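PDB 4OXI: enterobactin synthetase component F-related protein from Vibrio cholerae serotype O1, which is an adenylation domain that binds glycyl-adenosine-5'-phosphate and probably activates glycine with ATP for a lipopolysaccharide modification linked to antimicrobial peptide resistance. Local coordinates for residues I483-V486 / V487-T491; T558-K561 / A562-Q566. All blocks are in the same frame, centred on the assembly; numbering follows the deposited sequence.

Interaction 1. Residues I483-V486 / V487-T491; sequences IETV and VRRVT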
ATOM      1  N   ILE A 483     -11.666 -15.690   1.490  1.00 28.76           N
ATOM      2  CA  ILE A 483     -11.042 -16.993   1.331  1.00 31.35           C
ATOM      3  C   ILE A 483     -12.083 -18.101   1.538  1.00 29.49           C
ATOM      4  O   ILE A 483     -12.191 -19.024   0.737  1.00 31.88           O
ATOM      5  CB  ILE A 483      -9.868 -17.174   2.309  1.00 28.38           C
ATOM      6  CG1 ILE A 483      -8.837 -16.056   2.100  1.00 28.55           C
ATOM      7  CG2 ILE A 483      -9.231 -18.547   2.120  1.00 25.43           C
ATOM      8  CD1 ILE A 483      -7.648 -16.103   3.060  1.00 27.04           C
ATOM      9  N   GLU A 484     -12.856 -17.985   2.607  1.00 27.08           N
ATOM     10  CA  GLU A 484     -13.926 -18.928   2.888  1.00 33.54           C
ATOM     11  C   GLU A 484     -14.906 -19.036   1.719  1.00 33.16           C
ATOM     12  O   GLU A 484     -15.300 -20.138   1.325  1.00 33.12           O
ATOM     13  CB  GLU A 484     -14.654 -18.535   4.173  1.00 30.03           C
ATOM     14  CG  GLU A 484     -15.722 -19.538   4.578  1.00 35.81           C
ATOM     15  CD  GLU A 484     -16.467 -19.125   5.827  1.00 39.69           C
ATOM     16  OE1 GLU A 484     -17.685 -19.399   5.892  1.00 39.66           O
ATOM     17  OE2 GLU A 484     -15.836 -18.542   6.742  1.00 43.98           O
ATOM     18  N   THR A 485     -15.272 -17.892   1.148  1.00 32.12           N
ATOM     19  CA  THR A 485     -16.195 -17.851   0.019  1.00 31.21           C
ATOM     20  C   THR A 485     -15.660 -18.629  -1.174  1.00 34.90           C
ATOM     21  O   THR A 485     -16.394 -19.384  -1.815  1.00 37.82           O
ATOM     22  CB  THR A 485     -16.483 -16.396  -0.388  1.00 37.98           C
ATOM     23  OG1 THR A 485     -17.270 -15.774   0.637  1.00 33.64           O
ATOM     24  CG2 THR A 485     -17.228 -16.327  -1.720  1.00 36.95           C
ATOM     25  N   VAL A 486     -14.372 -18.450  -1.460  1.00 35.04           N
ATOM     26  CA  VAL A 486     -13.714 -19.159  -2.556  1.00 32.13           C
ATOM     27  C   VAL A 486     -13.609 -20.655  -2.254  1.00 34.01           C
ATOM     28  O   VAL A 486     -13.888 -21.493  -3.114  1.00 34.31           O
ATOM     29  CB  VAL A 486     -12.299 -18.574  -2.841  1.00 37.66           C
ATOM     30  CG1 VAL A 486     -11.481 -19.517  -3.727  1.00 31.12           C
ATOM     31  CG2 VAL A 486     -12.398 -17.157  -3.459  1.00 32.16           C
ATOM     32  N   VAL A 487     -13.209 -20.994  -1.029  1.00 34.26           N
ATOM     33  CA  VAL A 487     -13.052 -22.398  -0.650  1.00 34.87           C
ATOM     34  C   VAL A 487     -14.407 -23.125  -0.658  1.00 34.34           C
ATOM     35  O   VAL A 487     -14.489 -24.270  -1.103  1.00 35.04           O
ATOM     36  CB  VAL A 487     -12.314 -22.549   0.706  1.00 34.33           C
ATOM     37  CG1 VAL A 487     -12.414 -23.970   1.227  1.00 31.37           C
ATOM     38  CG2 VAL A 487     -10.847 -22.127   0.569  1.00 31.30           C
ATOM     39  N   ARG A 488     -15.461 -22.449  -0.194  1.00 31.40           N
ATOM     40  CA  ARG A 488     -16.826 -22.985  -0.264  1.00 37.13           C
ATOM     41  C   ARG A 488     -17.252 -23.325  -1.689  1.00 41.81           C
ATOM     42  O   ARG A 488     -17.803 -24.402  -1.930  1.00 42.55           O
ATOM     43  CB  ARG A 488     -17.849 -22.014   0.340  1.00 32.17           C
ATOM     44  CG  ARG A 488     -18.074 -22.200   1.823  1.00 34.70           C
ATOM     45  CD  ARG A 488     -19.175 -21.283   2.370  1.00 35.47           C
ATOM     46  NE  ARG A 488     -19.101 -21.272   3.826  1.00 35.18           N
ATOM     47  CZ  ARG A 488     -19.652 -22.197   4.608  1.00 41.73           C
ATOM     48  NH1 ARG A 488     -20.357 -23.192   4.073  1.00 33.76           N
ATOM     49  NH2 ARG A 488     -19.507 -22.127   5.930  1.00 38.17           N
ATOM     50  N   ARG A 489     -17.019 -22.397  -2.616  1.00 34.78           N
ATOM     51  CA  ARG A 489     -17.331 -22.602  -4.032  1.00 41.51           C
ATOM     52  C   ARG A 489     -16.609 -23.820  -4.593  1.00 43.40           C
ATOM     53  O   ARG A 489     -17.213 -24.672  -5.240  1.00 43.79           O
ATOM     54  CB  ARG A 489     -16.898 -21.389  -4.862  1.00 43.72           C
ATOM     55  CG  ARG A 489     -17.946 -20.308  -5.038  1.00 53.96           C
ATOM     56  CD  ARG A 489     -17.736 -19.572  -6.371  1.00 56.52           C
ATOM     57  NE  ARG A 489     -16.347 -19.158  -6.573  1.00 53.82           N
ATOM     58  CZ  ARG A 489     -15.843 -17.989  -6.177  1.00 51.40           C
ATOM     59  NH1 ARG A 489     -14.570 -17.698  -6.409  1.00 49.28           N
ATOM     60  NH2 ARG A 489     -16.608 -17.101  -5.555  1.00 48.10           N
ATOM     61  N   VAL A 490     -15.304 -23.876  -4.344  1.00 39.04           N
ATOM     62  CA  VAL A 490     -14.435 -24.881  -4.932  1.00 37.97           C
ATOM     63  C   VAL A 490     -14.671 -26.273  -4.323  1.00 40.05           C
ATOM     64  O   VAL A 490     -14.636 -27.277  -5.025  1.00 43.44           O
ATOM     65  CB  VAL A 490     -12.957 -24.456  -4.792  1.00 39.46           C
ATOM     66  CG1 VAL A 490     -12.035 -25.578  -5.181  1.00 40.59           C
ATOM     67  CG2 VAL A 490     -12.672 -23.209  -5.636  1.00 34.70           C
ATOM     68  N   THR A 491     -14.928 -26.335  -3.022  1.00 37.01           N
ATOM     69  CA  THR A 491     -15.143 -27.625  -2.383  1.00 38.01           C
ATOM     70  C   THR A 491     -16.597 -28.070  -2.332  1.00 38.17           C
ATOM     71  O   THR A 491     -16.866 -29.259  -2.172  1.00 42.04           O
ATOM     72  CB  THR A 491     -14.580 -27.651  -0.957  1.00 38.36           C
ATOM     73  OG1 THR A 491     -15.360 -26.793  -0.115  1.00 30.84           O
ATOM     74  CG2 THR A 491     -13.119 -27.204  -0.964  1.00 32.76           C
TER
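An i to i+4 salt bridge between E484 and R488 marks one flank of helix 480-491. The two side chains lie side by side and point the same way, and R488 grips its partner side-on: NE comes within 3.1 Å of E484 OE1, with an N-H...O angle of 157°, while NH2 of R488 reaches the same oxygen at 3.3 Å. OE1 lies at the guanidinium edge, in its plane. OE1 offers its anti lone pair to NE, whereas NH2 meets it from above the carboxylate plane; carboxylate and guanidinium planes are 50° apart. With CG of E484 anti to the backbone N (chi1 -176°) and the chain extended beyond it, the carboxylate runs along the helix to the arginine. The other terminal nitrogen, NH1 of R488, is hydrogen-bonded to the carbonyl of H494, which ties the bridge to the chain just past the helix.

The backbone is regular alpha-helix, as four successive i+4 bonds attest, from V487 N to I483 O (2.8 Å) through V490 N to V486 O (3.0 Å). In this AMP-binding enzyme the helix packs against strand 496-500 and helix 524-531: I483 touches I498, and V490 touches W527. Apolar side chains follow the same spacing on the flank facing these neighbours, where CG2 of I483 is 4.2 Å from CG2 of V487 and CG1 of V486 is 4.3 Å from CG2 of V490. R489, its chain bent at chi3, folds back so that NH1 lies 3.7 Å from V486 CG2, and NH1 is hydrogen-bonded to Q534. At the C-terminal end, V487 O accepts from both N and OG1 of T491, which arrive from opposite faces of the carbonyl plane.

Interaction 2. Residues T558-K561 / A562-Q566; sequences TDIK and ALQQQ
D559 caps the amino end of helix 560-568 through A562: OD1 accepts from the backbone N of A562 at 3.2 Å, with an N-H...O angle of 158°. The approach is not in the carboxylate plane, since the donor stands 65° out of it. The aspartate reaches this NH because its CG is anti to its own backbone N (chi1 -168°), which turns the carboxylate toward the first turn, and its CG also sits 3.8 Å from A562 CB. The main chain of D559 adds less: its O receives only weak bonds, from A562 N and from L563 N. Regular helical bonding is established one residue later, where Q564 N donates to I560 O at 3.0 Å and Q565 N to K561 O at 2.7 Å.

The apolar contacts gather tightly on the side turned to the protein. CD1 of L563, a buried residue, meets CG2 of T558 at 3.9 Å, the two side chains crossing at about a right angle, and T558 also touches A497. Beside it, I560 CG2 lies 4.0 Å from CD of Q564, the two side chains crossing obliquely. The amide of Q564 is held through NE2, which is hydrogen-bonded to the carbonyl of P500, and I560, L563 and Q564 all touch V499 of strand 496-500. By contrast, K561 and Q565 are exposed, and between their side chains the approach is loose, K561 CB to Q565 NE2 being 4.3 Å. Q565 instead lays its CG against the carbonyl oxygen of K561, without a polar contact between the two side-chain ends. An acidic side chain just before the helix, accepting from the NH three residues on, is the classical aspartate N-cap.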
ATOM      1  N   THR A 558     -17.756 -19.738  14.636  1.00 53.35           N
ATOM      2  CA  THR A 558     -16.575 -20.593  14.656  1.00 50.79           C
ATOM      3  C   THR A 558     -15.506 -20.013  15.570  1.00 54.15           C
ATOM      4  O   THR A 558     -15.165 -18.843  15.462  1.00 53.40           O
ATOM      5  CB  THR A 558     -15.971 -20.784  13.254  1.00 50.59           C
ATOM      6  OG1 THR A 558     -16.947 -21.356  12.378  1.00 49.92           O
ATOM      7  CG2 THR A 558     -14.761 -21.711  13.316  1.00 45.60           C
ATOM      8  N   ASP A 559     -14.984 -20.846  16.465  1.00 52.67           N
ATOM      9  CA  ASP A 559     -13.952 -20.449  17.416  1.00 49.53           C
ATOM     10  C   ASP A 559     -12.564 -20.619  16.784  1.00 46.69           C
ATOM     11  O   ASP A 559     -11.961 -21.693  16.864  1.00 48.35           O
ATOM     12  CB  ASP A 559     -14.086 -21.310  18.683  1.00 44.58           C
ATOM     13  CG  ASP A 559     -13.256 -20.797  19.848  1.00 54.34           C
ATOM     14  OD1 ASP A 559     -12.215 -20.144  19.618  1.00 56.94           O
ATOM     15  OD2 ASP A 559     -13.641 -21.070  21.008  1.00 57.30           O
ATOM     16  N   ILE A 560     -12.062 -19.556  16.160  1.00 47.39           N
ATOM     17  CA  ILE A 560     -10.770 -19.598  15.472  1.00 42.82           C
ATOM     18  C   ILE A 560      -9.608 -19.983  16.397  1.00 47.01           C
ATOM     19  O   ILE A 560      -8.732 -20.766  16.009  1.00 46.41           O
ATOM     20  CB  ILE A 560     -10.475 -18.268  14.749  1.00 45.69           C
ATOM     21  CG1 ILE A 560     -11.493 -18.033  13.632  1.00 45.69           C
ATOM     22  CG2 ILE A 560      -9.062 -18.251  14.177  1.00 41.57           C
ATOM     23  CD1 ILE A 560     -11.131 -16.855  12.716  1.00 51.23           C
ATOM     24  N   LYS A 561      -9.615 -19.458  17.622  1.00 48.98           N
ATOM     25  CA  LYS A 561      -8.564 -19.759  18.601  1.00 49.84           C
ATOM     26  C   LYS A 561      -8.442 -21.249  18.915  1.00 49.22           C
ATOM     27  O   LYS A 561      -7.333 -21.786  18.967  1.00 48.74           O
ATOM     28  CB  LYS A 561      -8.769 -18.960  19.894  1.00 53.45           C
ATOM     29  CG  LYS A 561      -8.605 -17.453  19.712  1.00 58.59           C
ATOM     30  CD  LYS A 561      -8.665 -16.703  21.037  1.00 63.02           C
ATOM     31  CE  LYS A 561      -8.311 -15.227  20.846  1.00 67.77           C
ATOM     32  NZ  LYS A 561      -6.892 -15.034  20.418  1.00 63.48           N
ATOM     33  N   ALA A 562      -9.578 -21.916  19.109  1.00 47.34           N
ATOM     34  CA  ALA A 562      -9.582 -23.343  19.447  1.00 46.71           C
ATOM     35  C   ALA A 562      -8.945 -24.169  18.330  1.00 47.09           C
ATOM     36  O   ALA A 562      -8.188 -25.115  18.584  1.00 47.20           O
ATOM     37  CB  ALA A 562     -11.001 -23.815  19.729  1.00 42.13           C
ATOM     38  N   LEU A 563      -9.257 -23.802  17.091  1.00 44.46           N
ATOM     39  CA  LEU A 563      -8.640 -24.438  15.939  1.00 44.32           C
ATOM     40  C   LEU A 563      -7.130 -24.157  15.940  1.00 46.99           C
ATOM     41  O   LEU A 563      -6.326 -25.037  15.615  1.00 44.99           O
ATOM     42  CB  LEU A 563      -9.315 -23.967  14.647  1.00 38.53           C
ATOM     43  CG  LEU A 563     -10.731 -24.510  14.415  1.00 42.29           C
ATOM     44  CD1 LEU A 563     -11.459 -23.731  13.329  1.00 33.94           C
ATOM     45  CD2 LEU A 563     -10.679 -25.999  14.053  1.00 36.15           C
ATOM     46  N   GLN A 564      -6.746 -22.942  16.332  1.00 45.18           N
ATOM     47  CA  GLN A 564      -5.330 -22.605  16.459  1.00 45.86           C
ATOM     48  C   GLN A 564      -4.656 -23.475  17.524  1.00 45.27           C
ATOM     49  O   GLN A 564      -3.589 -24.048  17.279  1.00 46.26           O
ATOM     50  CB  GLN A 564      -5.136 -21.099  16.701  1.00 42.85           C
ATOM     51  CG  GLN A 564      -5.449 -20.296  15.436  1.00 43.08           C
ATOM     52  CD  GLN A 564      -5.415 -18.790  15.598  1.00 40.12           C
ATOM     53  OE1 GLN A 564      -5.791 -18.245  16.631  1.00 42.94           O
ATOM     54  NE2 GLN A 564      -4.976 -18.106  14.546  1.00 35.70           N
ATOM     55  N   GLN A 565      -5.306 -23.610  18.678  1.00 47.04           N
ATOM     56  CA  GLN A 565      -4.803 -24.471  19.746  1.00 48.04           C
ATOM     57  C   GLN A 565      -4.658 -25.906  19.256  1.00 50.97           C
ATOM     58  O   GLN A 565      -3.657 -26.571  19.537  1.00 51.09           O
ATOM     59  CB  GLN A 565      -5.734 -24.438  20.959  1.00 50.26           C
ATOM     60  CG  GLN A 565      -6.005 -23.055  21.521  1.00 53.88           C
ATOM     61  CD  GLN A 565      -6.985 -23.081  22.685  1.00 70.36           C
ATOM     62  OE1 GLN A 565      -6.990 -24.021  23.488  1.00 79.47           O
ATOM     63  NE2 GLN A 565      -7.828 -22.051  22.779  1.00 63.70           N
ATOM     64  N   GLN A 566      -5.657 -26.384  18.520  1.00 50.31           N
ATOM     65  CA  GLN A 566      -5.611 -27.750  18.012  1.00 45.73           C
ATOM     66  C   GLN A 566      -4.435 -27.942  17.080  1.00 45.17           C
ATOM     67  O   GLN A 566      -3.702 -28.921  17.197  1.00 51.55           O
ATOM     68  CB  GLN A 566      -6.905 -28.123  17.301  1.00 45.93           C
ATOM     69  CG  GLN A 566      -6.817 -29.476  16.603  1.00 49.75           C
ATOM     70  CD  GLN A 566      -8.173 -30.041  16.232  1.00 50.72           C
ATOM     71  OE1 GLN A 566      -9.201 -29.661  16.804  1.00 46.77           O
ATOM     72  NE2 GLN A 566      -8.183 -30.957  15.268  1.00 46.60           N
TER

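Interactions 1 and 2 are both local contacts within a helix or at its start, with centres 19 Å apart and no direct touch, the nearest atoms lying about 6 Å from each other. Both contacts lean on strand 496-500, interaction 1 through I483, E484 and R488 and interaction 2 through T558, I560, L563 and Q564. Interaction 1 is partly buried, with the side chain of I483 about 14 Å from the bound glycyl-adenosine-5'-phosphate; interaction 2 is a surface contact at the last modelled helix. Their chemistry differs accordingly: residues 483-491 combine a valine-rich flank with a charged pair within the body of a helix, whereas residues 558-566 pair one carboxylate with a backbone NH where a helix begins.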